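PDB 6W9O: OTU domain-containing protein wMelOTU from Wolbachia pipientis wMel, which is a cysteine protease of the OTU family that acts as a deubiquitinase, cleaving ubiquitin from its conjugates, probably as a bacterial effector. Local coordinates for residues 78-91 / 126-138. Residues are numbered along the deposited sequence; the frame is centred on the assembly and turned at random.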
ATOM      1  N   ASP A  78      -9.675   7.433   3.798  1.00 16.06           N
ATOM      2  CA  ASP A  78      -9.767   7.557   2.334  1.00 15.86           C
ATOM      3  C   ASP A  78     -10.471   6.333   1.749  1.00 16.88           C
ATOM      4  O   ASP A  78     -11.244   6.439   0.783  1.00 18.91           O
ATOM      5  CB  ASP A  78      -8.357   7.591   1.715  1.00 15.18           C
ATOM      6  CG  ASP A  78      -7.546   8.886   2.038  1.00 17.51           C
ATOM      7  OD1 ASP A  78      -8.155   9.953   2.317  1.00 21.69           O
ATOM      8  OD2 ASP A  78      -6.297   8.754   1.989  1.00 18.18           O
ATOM      9  N   CYS A  79     -10.281   5.177   2.385  1.00 14.33           N
ATOM     10  CA  CYS A  79     -10.933   3.971   1.876  1.00 15.66           C
ATOM     11  C   CYS A  79     -12.396   3.965   2.269  1.00 16.25           C
ATOM     12  O   CYS A  79     -13.263   3.596   1.465  1.00 15.92           O
ATOM     13  CB  CYS A  79     -10.204   2.733   2.431  1.00 15.38           C
ATOM     14  SG  CYS A  79      -8.502   2.596   1.735  1.00 15.56           S
ATOM     15  N   ARG A  80     -12.706   4.422   3.496  1.00 14.88           N
ATOM     16  CA  ARG A  80     -14.101   4.597   3.876  1.00 15.36           C
ATOM     17  C   ARG A  80     -14.810   5.530   2.909  1.00 18.35           C
ATOM     18  O   ARG A  80     -15.939   5.268   2.485  1.00 20.04           O
ATOM     19  CB  ARG A  80     -14.176   5.193   5.294  1.00 18.27           C
ATOM     20  CG  ARG A  80     -15.560   5.544   5.727  1.00 23.79           C
ATOM     21  CD  ARG A  80     -15.516   6.123   7.131  1.00 24.78           C
ATOM     22  NE  ARG A  80     -16.784   6.726   7.494  1.00 43.89           N
ATOM     23  CZ  ARG A  80     -17.678   6.129   8.288  1.00 60.20           C
ATOM     24  NH1 ARG A  80     -17.416   4.919   8.804  1.00 58.24           N
ATOM     25  NH2 ARG A  80     -18.827   6.743   8.581  1.00 59.83           N
ATOM     26  N   GLU A  81     -14.179   6.665   2.607  1.00 17.95           N
ATOM     27  CA  GLU A  81     -14.825   7.628   1.723  1.00 18.99           C
ATOM     28  C   GLU A  81     -15.023   7.042   0.328  1.00 19.34           C
ATOM     29  O   GLU A  81     -16.070   7.242  -0.288  1.00 21.78           O
ATOM     30  CB  GLU A  81     -13.937   8.881   1.651  1.00 21.57           C
ATOM     31  CG  GLU A  81     -13.991   9.659   2.956  1.00 26.81           C
ATOM     32  CD  GLU A  81     -13.274  11.001   2.882  1.00 39.55           C
ATOM     33  OE1 GLU A  81     -12.436  11.208   1.978  1.00 34.69           O
ATOM     34  OE2 GLU A  81     -13.550  11.834   3.778  1.00 44.14           O
ATOM     35  N   PHE A  82     -14.020   6.326  -0.185  1.00 19.20           N
ATOM     36  CA  PHE A  82     -14.193   5.666  -1.470  1.00 17.52           C
ATOM     37  C   PHE A  82     -15.441   4.787  -1.478  1.00 17.38           C
ATOM     38  O   PHE A  82     -16.242   4.816  -2.428  1.00 18.68           O
ATOM     39  CB  PHE A  82     -12.924   4.862  -1.777  1.00 16.55           C
ATOM     40  CG  PHE A  82     -12.963   4.162  -3.101  1.00 15.71           C
ATOM     41  CD1 PHE A  82     -12.343   4.719  -4.207  1.00 17.22           C
ATOM     42  CD2 PHE A  82     -13.597   2.909  -3.219  1.00 18.02           C
ATOM     43  CE1 PHE A  82     -12.361   4.067  -5.460  1.00 19.00           C
ATOM     44  CE2 PHE A  82     -13.590   2.236  -4.430  1.00 17.08           C
ATOM     45  CZ  PHE A  82     -12.993   2.808  -5.573  1.00 17.77           C
ATOM     46  N   ALA A  83     -15.633   3.998  -0.415  1.00 16.28           N
ATOM     47  CA  ALA A  83     -16.788   3.101  -0.344  1.00 16.94           C
ATOM     48  C   ALA A  83     -18.108   3.839  -0.198  1.00 18.87           C
ATOM     49  O   ALA A  83     -19.137   3.343  -0.671  1.00 22.18           O
ATOM     50  CB  ALA A  83     -16.623   2.136   0.827  1.00 18.14           C
ATOM     51  N   GLN A  84     -18.105   5.041   0.393  1.00 21.73           N
ATOM     52  CA  GLN A  84     -19.337   5.814   0.519  1.00 25.60           C
ATOM     53  C   GLN A  84     -19.708   6.595  -0.736  1.00 26.11           C
ATOM     54  O   GLN A  84     -20.855   7.041  -0.843  1.00 29.19           O
ATOM     55  CB  GLN A  84     -19.171   6.844   1.632  1.00 24.65           C
ATOM     56  CG  GLN A  84     -19.098   6.185   2.993  1.00 27.66           C
ATOM     57  CD  GLN A  84     -18.727   7.169   4.078  1.00 31.63           C
ATOM     58  OE1 GLN A  84     -17.924   8.078   3.863  1.00 35.41           O
ATOM     59  NE2 GLN A  84     -19.300   6.980   5.254  1.00 40.47           N
ATOM     60  N   LYS A  85     -18.779   6.853  -1.650  1.00 23.61           N
ATOM     61  CA  LYS A  85     -19.017   7.788  -2.764  1.00 23.54           C
ATOM     62  C   LYS A  85     -19.190   7.047  -4.095  1.00 24.25           C
ATOM     63  O   LYS A  85     -18.359   7.186  -5.010  1.00 22.89           O
ATOM     64  CB  LYS A  85     -17.847   8.802  -2.859  1.00 24.96           C
ATOM     65  CG  LYS A  85     -17.804   9.767  -1.656  1.00 29.20           C
ATOM     66  CD  LYS A  85     -16.573  10.675  -1.723  1.00 33.15           C
ATOM     67  CE  LYS A  85     -16.441  11.527  -0.460  1.00 38.02           C
ATOM     68  NZ  LYS A  85     -15.202  12.368  -0.589  1.00 41.51           N
ATOM     69  N   ASN A  86     -20.320   6.348  -4.219  1.00 25.23           N
ATOM     70  CA  ASN A  86     -20.699   5.656  -5.479  1.00 27.96           C
ATOM     71  C   ASN A  86     -19.495   4.884  -6.017  1.00 23.60           C
ATOM     72  O   ASN A  86     -19.046   5.190  -7.127  1.00 25.03           O
ATOM     73  CB  ASN A  86     -21.190   6.675  -6.510  1.00 33.27           C
ATOM     74  CG  ASN A  86     -21.746   6.045  -7.767  1.00 52.17           C
ATOM     75  OD1 ASN A  86     -21.637   6.618  -8.850  1.00 58.06           O
ATOM     76  ND2 ASN A  86     -22.349   4.876  -7.637  1.00 55.31           N
ATOM     77  N   PRO A  87     -18.978   3.875  -5.290  1.00 21.91           N
ATOM     78  CA  PRO A  87     -17.791   3.136  -5.743  1.00 20.48           C
ATOM     79  C   PRO A  87     -18.086   2.349  -7.011  1.00 21.47           C
ATOM     80  O   PRO A  87     -19.194   1.849  -7.218  1.00 24.41           O
ATOM     81  CB  PRO A  87     -17.462   2.202  -4.566  1.00 19.12           C
ATOM     82  CG  PRO A  87     -18.775   2.025  -3.854  1.00 20.71           C
ATOM     83  CD  PRO A  87     -19.472   3.395  -3.992  1.00 23.85           C
ATOM     84  N   PRO A  88     -17.103   2.263  -7.903  1.00 18.41           N
ATOM     85  CA  PRO A  88     -17.250   1.459  -9.123  1.00 19.47           C
ATOM     86  C   PRO A  88     -17.297  -0.034  -8.805  1.00 19.67           C
ATOM     87  O   PRO A  88     -16.971  -0.495  -7.711  1.00 19.70           O
ATOM     88  CB  PRO A  88     -15.987   1.787  -9.902  1.00 21.03           C
ATOM     89  CG  PRO A  88     -14.979   2.186  -8.865  1.00 33.22           C
ATOM     90  CD  PRO A  88     -15.792   2.927  -7.806  1.00 25.98           C
ATOM     91  N   LYS A  89     -17.707  -0.783  -9.827  1.00 19.70           N
ATOM     92  CA  LYS A  89     -18.086  -2.185  -9.655  1.00 19.46           C
ATOM     93  C   LYS A  89     -16.912  -3.059  -9.251  1.00 20.26           C
ATOM     94  O   LYS A  89     -17.132  -4.096  -8.611  1.00 21.39           O
ATOM     95  CB  LYS A  89     -18.768  -2.700 -10.928  1.00 20.66           C
ATOM     96  CG  LYS A  89     -20.166  -2.151 -11.064  1.00 22.93           C
ATOM     97  CD  LYS A  89     -20.741  -2.422 -12.437  1.00 26.05           C
ATOM     98  CE  LYS A  89     -22.185  -1.910 -12.551  1.00 31.86           C
ATOM     99  NZ  LYS A  89     -22.909  -2.359 -13.787  1.00 36.81           N
ATOM    100  N   TRP A  90     -15.683  -2.714  -9.619  1.00 17.97           N
ATOM    101  CA  TRP A  90     -14.564  -3.557  -9.178  1.00 17.64           C
ATOM    102  C   TRP A  90     -14.593  -3.730  -7.667  1.00 21.82           C
ATOM    103  O   TRP A  90     -14.321  -4.820  -7.131  1.00 19.39           O
ATOM    104  CB  TRP A  90     -13.200  -3.020  -9.647  1.00 17.50           C
ATOM    105  CG  TRP A  90     -12.647  -1.853  -8.877  1.00 16.11           C
ATOM    106  CD1 TRP A  90     -12.683  -0.526  -9.260  1.00 17.49           C
ATOM    107  CD2 TRP A  90     -11.950  -1.899  -7.641  1.00 15.38           C
ATOM    108  NE1 TRP A  90     -12.104   0.236  -8.304  1.00 15.58           N
ATOM    109  CE2 TRP A  90     -11.635  -0.568  -7.286  1.00 16.06           C
ATOM    110  CE3 TRP A  90     -11.617  -2.934  -6.754  1.00 16.22           C
ATOM    111  CZ2 TRP A  90     -10.935  -0.244  -6.102  1.00 14.78           C
ATOM    112  CZ3 TRP A  90     -10.952  -2.625  -5.573  1.00 17.84           C
ATOM    113  CH2 TRP A  90     -10.589  -1.282  -5.251  1.00 15.50           C
ATOM    114  N   PHE A  91     -14.961  -2.674  -6.954  1.00 16.95           N
ATOM    115  CA  PHE A  91     -14.841  -2.664  -5.509  1.00 16.32           C
ATOM    116  C   PHE A  91     -15.936  -3.491  -4.897  1.00 21.15           C
ATOM    117  O   PHE A  91     -15.653  -4.352  -4.053  1.00 20.79           O
ATOM    118  CB  PHE A  91     -14.907  -1.199  -5.008  1.00 17.48           C
ATOM    119  CG  PHE A  91     -14.990  -1.094  -3.514  1.00 15.50           C
ATOM    120  CD1 PHE A  91     -16.200  -0.868  -2.866  1.00 17.86           C
ATOM    121  CD2 PHE A  91     -13.837  -1.276  -2.791  1.00 15.64           C
ATOM    122  CE1 PHE A  91     -16.238  -0.795  -1.451  1.00 18.06           C
ATOM    123  CE2 PHE A  91     -13.847  -1.192  -1.364  1.00 15.40           C
ATOM    124  CZ  PHE A  91     -15.038  -0.966  -0.727  1.00 15.79           C
ATOM    125  N   PRO A 126      -3.481  -4.909  -0.379  1.00 13.93           N
ATOM    126  CA  PRO A 126      -3.041  -4.144  -1.585  1.00 13.99           C
ATOM    127  C   PRO A 126      -4.034  -4.200  -2.716  1.00 14.82           C
ATOM    128  O   PRO A 126      -4.165  -3.202  -3.439  1.00 15.08           O
ATOM    129  CB  PRO A 126      -1.745  -4.846  -2.008  1.00 16.14           C
ATOM    130  CG  PRO A 126      -1.196  -5.399  -0.716  1.00 18.53           C
ATOM    131  CD  PRO A 126      -2.426  -5.817   0.125  1.00 16.73           C
ATOM    132  N   ASP A 127      -4.742  -5.321  -2.905  1.00 13.78           N
ATOM    133  CA  ASP A 127      -5.616  -5.430  -4.050  1.00 12.66           C
ATOM    134  C   ASP A 127      -6.861  -4.571  -3.902  1.00 14.26           C
ATOM    135  O   ASP A 127      -7.547  -4.320  -4.903  1.00 16.67           O
ATOM    136  CB  ASP A 127      -6.095  -6.853  -4.238  1.00 14.89           C
ATOM    137  CG  ASP A 127      -4.990  -7.816  -4.620  1.00 28.48           C
ATOM    138  OD1 ASP A 127      -4.047  -7.441  -5.348  1.00 28.30           O
ATOM    139  OD2 ASP A 127      -5.102  -9.002  -4.187  1.00 30.35           O
ATOM    140  N   VAL A 128      -7.218  -4.192  -2.667  1.00 13.48           N
ATOM    141  CA  VAL A 128      -8.440  -3.407  -2.480  1.00 12.97           C
ATOM    142  C   VAL A 128      -8.057  -2.015  -1.978  1.00 16.00           C
ATOM    143  O   VAL A 128      -8.165  -1.009  -2.720  1.00 14.11           O
ATOM    144  CB  VAL A 128      -9.436  -4.088  -1.520  1.00 13.99           C
ATOM    145  CG1 VAL A 128     -10.701  -3.214  -1.426  1.00 15.71           C
ATOM    146  CG2 VAL A 128      -9.798  -5.505  -2.043  1.00 15.81           C
ATOM    147  N   GLU A 129      -7.595  -1.929  -0.740  1.00 13.88           N
ATOM    148  CA  GLU A 129      -7.184  -0.624  -0.231  1.00 13.05           C
ATOM    149  C   GLU A 129      -6.023  -0.076  -1.015  1.00 13.36           C
ATOM    150  O   GLU A 129      -5.957   1.145  -1.230  1.00 13.54           O
ATOM    151  CB  GLU A 129      -6.822  -0.751   1.242  1.00 14.80           C
ATOM    152  CG  GLU A 129      -8.087  -0.994   2.140  1.00 13.53           C
ATOM    153  CD  GLU A 129      -8.638  -2.385   2.038  1.00 14.87           C
ATOM    154  OE1 GLU A 129      -7.845  -3.345   2.079  1.00 15.63           O
ATOM    155  OE2 GLU A 129      -9.867  -2.494   1.907  1.00 15.90           O
ATOM    156  N   GLY A 130      -5.087  -0.922  -1.465  1.00 12.18           N
ATOM    157  CA  GLY A 130      -3.970  -0.379  -2.270  1.00 14.35           C
ATOM    158  C   GLY A 130      -4.458   0.268  -3.558  1.00 13.25           C
ATOM    159  O   GLY A 130      -4.024   1.367  -3.927  1.00 14.61           O
ATOM    160  N   ARG A 131      -5.416  -0.353  -4.236  1.00 13.05           N
ATOM    161  CA  ARG A 131      -5.961   0.205  -5.469  1.00 13.35           C
ATOM    162  C   ARG A 131      -6.675   1.536  -5.205  1.00 12.94           C
ATOM    163  O   ARG A 131      -6.514   2.512  -5.973  1.00 14.14           O
ATOM    164  CB  ARG A 131      -6.898  -0.821  -6.110  1.00 15.43           C
ATOM    165  CG  ARG A 131      -7.517  -0.296  -7.390  1.00 16.84           C
ATOM    166  CD  ARG A 131      -8.200  -1.478  -8.167  1.00 18.93           C
ATOM    167  NE  ARG A 131      -8.822  -0.961  -9.377  1.00 20.96           N
ATOM    168  CZ  ARG A 131      -9.467  -1.735 -10.257  1.00 21.63           C
ATOM    169  NH1 ARG A 131      -9.541  -3.035 -10.043  1.00 25.94           N
ATOM    170  NH2 ARG A 131     -10.012  -1.193 -11.325  1.00 30.49           N
ATOM    171  N   ILE A 132      -7.420   1.616  -4.097  1.00 12.24           N
ATOM    172  CA  ILE A 132      -8.098   2.865  -3.734  1.00 15.00           C
ATOM    173  C   ILE A 132      -7.073   3.968  -3.482  1.00 13.21           C
ATOM    174  O   ILE A 132      -7.240   5.107  -3.944  1.00 14.73           O
ATOM    175  CB  ILE A 132      -8.975   2.662  -2.478  1.00 13.81           C
ATOM    176  CG1 ILE A 132     -10.152   1.732  -2.781  1.00 13.94           C
ATOM    177  CG2 ILE A 132      -9.412   4.072  -1.923  1.00 15.53           C
ATOM    178  CD1 ILE A 132     -10.850   1.202  -1.483  1.00 15.61           C
ATOM    179  N   LEU A 133      -5.997   3.656  -2.746  1.00 14.01           N
ATOM    180  CA  LEU A 133      -5.042   4.712  -2.409  1.00 14.18           C
ATOM    181  C   LEU A 133      -4.199   5.102  -3.617  1.00 14.23           C
ATOM    182  O   LEU A 133      -3.760   6.264  -3.725  1.00 15.06           O
ATOM    183  CB  LEU A 133      -4.156   4.247  -1.257  1.00 15.63           C
ATOM    184  CG  LEU A 133      -4.939   3.909   0.020  1.00 13.91           C
ATOM    185  CD1 LEU A 133      -3.991   3.315   1.058  1.00 14.15           C
ATOM    186  CD2 LEU A 133      -5.652   5.199   0.524  1.00 15.69           C
ATOM    187  N   CYS A 134      -3.928   4.170  -4.537  1.00 14.36           N
ATOM    188  CA  CYS A 134      -3.198   4.513  -5.751  1.00 15.12           C
ATOM    189  C   CYS A 134      -4.012   5.518  -6.551  1.00 16.94           C
ATOM    190  O   CYS A 134      -3.473   6.503  -7.108  1.00 17.42           O
ATOM    191  CB  CYS A 134      -3.010   3.233  -6.586  1.00 14.65           C
ATOM    192  SG  CYS A 134      -1.614   2.277  -5.978  1.00 16.66           S
ATOM    193  N   GLU A 135      -5.324   5.307  -6.620  1.00 14.78           N
ATOM    194  CA  GLU A 135      -6.208   6.238  -7.327  1.00 16.52           C
ATOM    195  C   GLU A 135      -6.208   7.622  -6.665  1.00 16.76           C
ATOM    196  O   GLU A 135      -6.119   8.655  -7.361  1.00 20.70           O
ATOM    197  CB  GLU A 135      -7.625   5.640  -7.371  1.00 22.76           C
ATOM    198  CG  GLU A 135      -8.745   6.670  -7.574  1.00 32.22           C
ATOM    199  CD  GLU A 135      -8.929   7.022  -8.987  1.00 47.21           C
ATOM    200  OE1 GLU A 135      -9.505   8.111  -9.267  1.00 50.25           O
ATOM    201  OE2 GLU A 135      -8.497   6.207  -9.823  1.00 49.27           O
ATOM    202  N   LYS A 136      -6.284   7.684  -5.343  1.00 16.58           N
ATOM    203  CA  LYS A 136      -6.337   8.987  -4.675  1.00 17.92           C
ATOM    204  C   LYS A 136      -5.008   9.738  -4.800  1.00 16.98           C
ATOM    205  O   LYS A 136      -5.005  10.937  -5.116  1.00 19.17           O
ATOM    206  CB  LYS A 136      -6.693   8.844  -3.196  1.00 19.79           C
ATOM    207  CG  LYS A 136      -6.641  10.254  -2.530  1.00 23.62           C
ATOM    208  CD  LYS A 136      -7.487  10.307  -1.275  1.00 24.23           C
ATOM    209  CE  LYS A 136      -7.523  11.762  -0.776  1.00 26.99           C
ATOM    210  NZ  LYS A 136      -8.391  11.876   0.417  1.00 29.44           N
ATOM    211  N   TYR A 137      -3.889   9.068  -4.579  1.00 14.55           N
ATOM    212  CA  TYR A 137      -2.589   9.745  -4.490  1.00 15.15           C
ATOM    213  C   TYR A 137      -1.828   9.709  -5.799  1.00 18.93           C
ATOM    214  O   TYR A 137      -0.722  10.279  -5.868  1.00 20.59           O
ATOM    215  CB  TYR A 137      -1.758   9.190  -3.319  1.00 16.63           C
ATOM    216  CG  TYR A 137      -2.475   9.506  -2.016  1.00 15.45           C
ATOM    217  CD1 TYR A 137      -2.388  10.778  -1.472  1.00 16.98           C
ATOM    218  CD2 TYR A 137      -3.291   8.557  -1.360  1.00 18.02           C
ATOM    219  CE1 TYR A 137      -3.057  11.118  -0.345  1.00 17.67           C
ATOM    220  CE2 TYR A 137      -3.979   8.908  -0.235  1.00 17.63           C
ATOM    221  CZ  TYR A 137      -3.853  10.173   0.288  1.00 18.60           C
ATOM    222  OH  TYR A 137      -4.554  10.546   1.412  1.00 20.64           O
ATOM    223  N   LYS A 138      -2.414   9.113  -6.848  1.00 15.96           N
ATOM    224  CA  LYS A 138      -1.812   9.149  -8.193  1.00 14.87           C
ATOM    225  C   LYS A 138      -0.431   8.506  -8.167  1.00 16.53           C
ATOM    226  O   LYS A 138       0.551   9.031  -8.695  1.00 19.88           O
ATOM    227  CB  LYS A 138      -1.803  10.584  -8.781  1.00 19.69           C
ATOM    228  CG  LYS A 138      -3.178  11.256  -8.670  1.00 25.07           C
ATOM    229  CD  LYS A 138      -3.544  12.047  -9.924  1.00 41.55           C
ATOM    230  CE  LYS A 138      -4.697  12.990  -9.583  1.00 48.51           C
ATOM    231  NZ  LYS A 138      -6.035  12.381  -9.857  1.00 54.55           N
TER
HETATM  232  O   HOH W   1     -10.936  10.648  -0.263  1.00 31.37           O
HETATM  233  O   HOH W   2     -10.641  13.410   1.711  1.00 84.27           O
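V128, on the first turns of helix 126-137, lays its branch CG1 against CE2 of the F91 ring, 3.7 Å away, the two side chains meeting at about a right angle. One residue on, E129 turns its aliphatic part to helix 72-84, its CG 3.6 Å from SG of C79; a small thiol fits where the C79 and E129 backbones come near each other, while the buried carboxylate bonds to Y113 and the backbone of D125. R131 is extended and runs back along one face of the W90 indole, CD in CH-pi contact over the six-membered ring and the guanidinium over the five-membered ring, CZ 3.5 Å from its centroid. Flat group matches flat group, the planes within 3°. NE also donates to the carbonyl of N162, which should limit rotation. I132 is a knob among C79, F82, W90 and F91, its branched chain filling the hole: CG1 stands over the face of F82, 3.7 Å from the ring centroid, and CG2 touches CB of F82. L133 adds CD2 against CB of D78. Then the long K136, CG anti to the backbone N (chi1 176°), reaches D78 in a salt bridge, NZ 2.7 Å from OD1 and above the carboxylate plane; two waters link the same amine to E81. Y137 donates OH to OD2 of D78 at 2.6 Å, on the syn side, somewhat out of the carboxylate plane; each oxygen has one partner, which should offset the cost of burying the charge. The axes of 78-84 and 126-137 cross at 90°, a knob-into-hole apolar centre with the W90-R131 stack on one side and the D78 salt bridge and hydrogen bond on the other, within the helical part of the OTU cysteine protease fold.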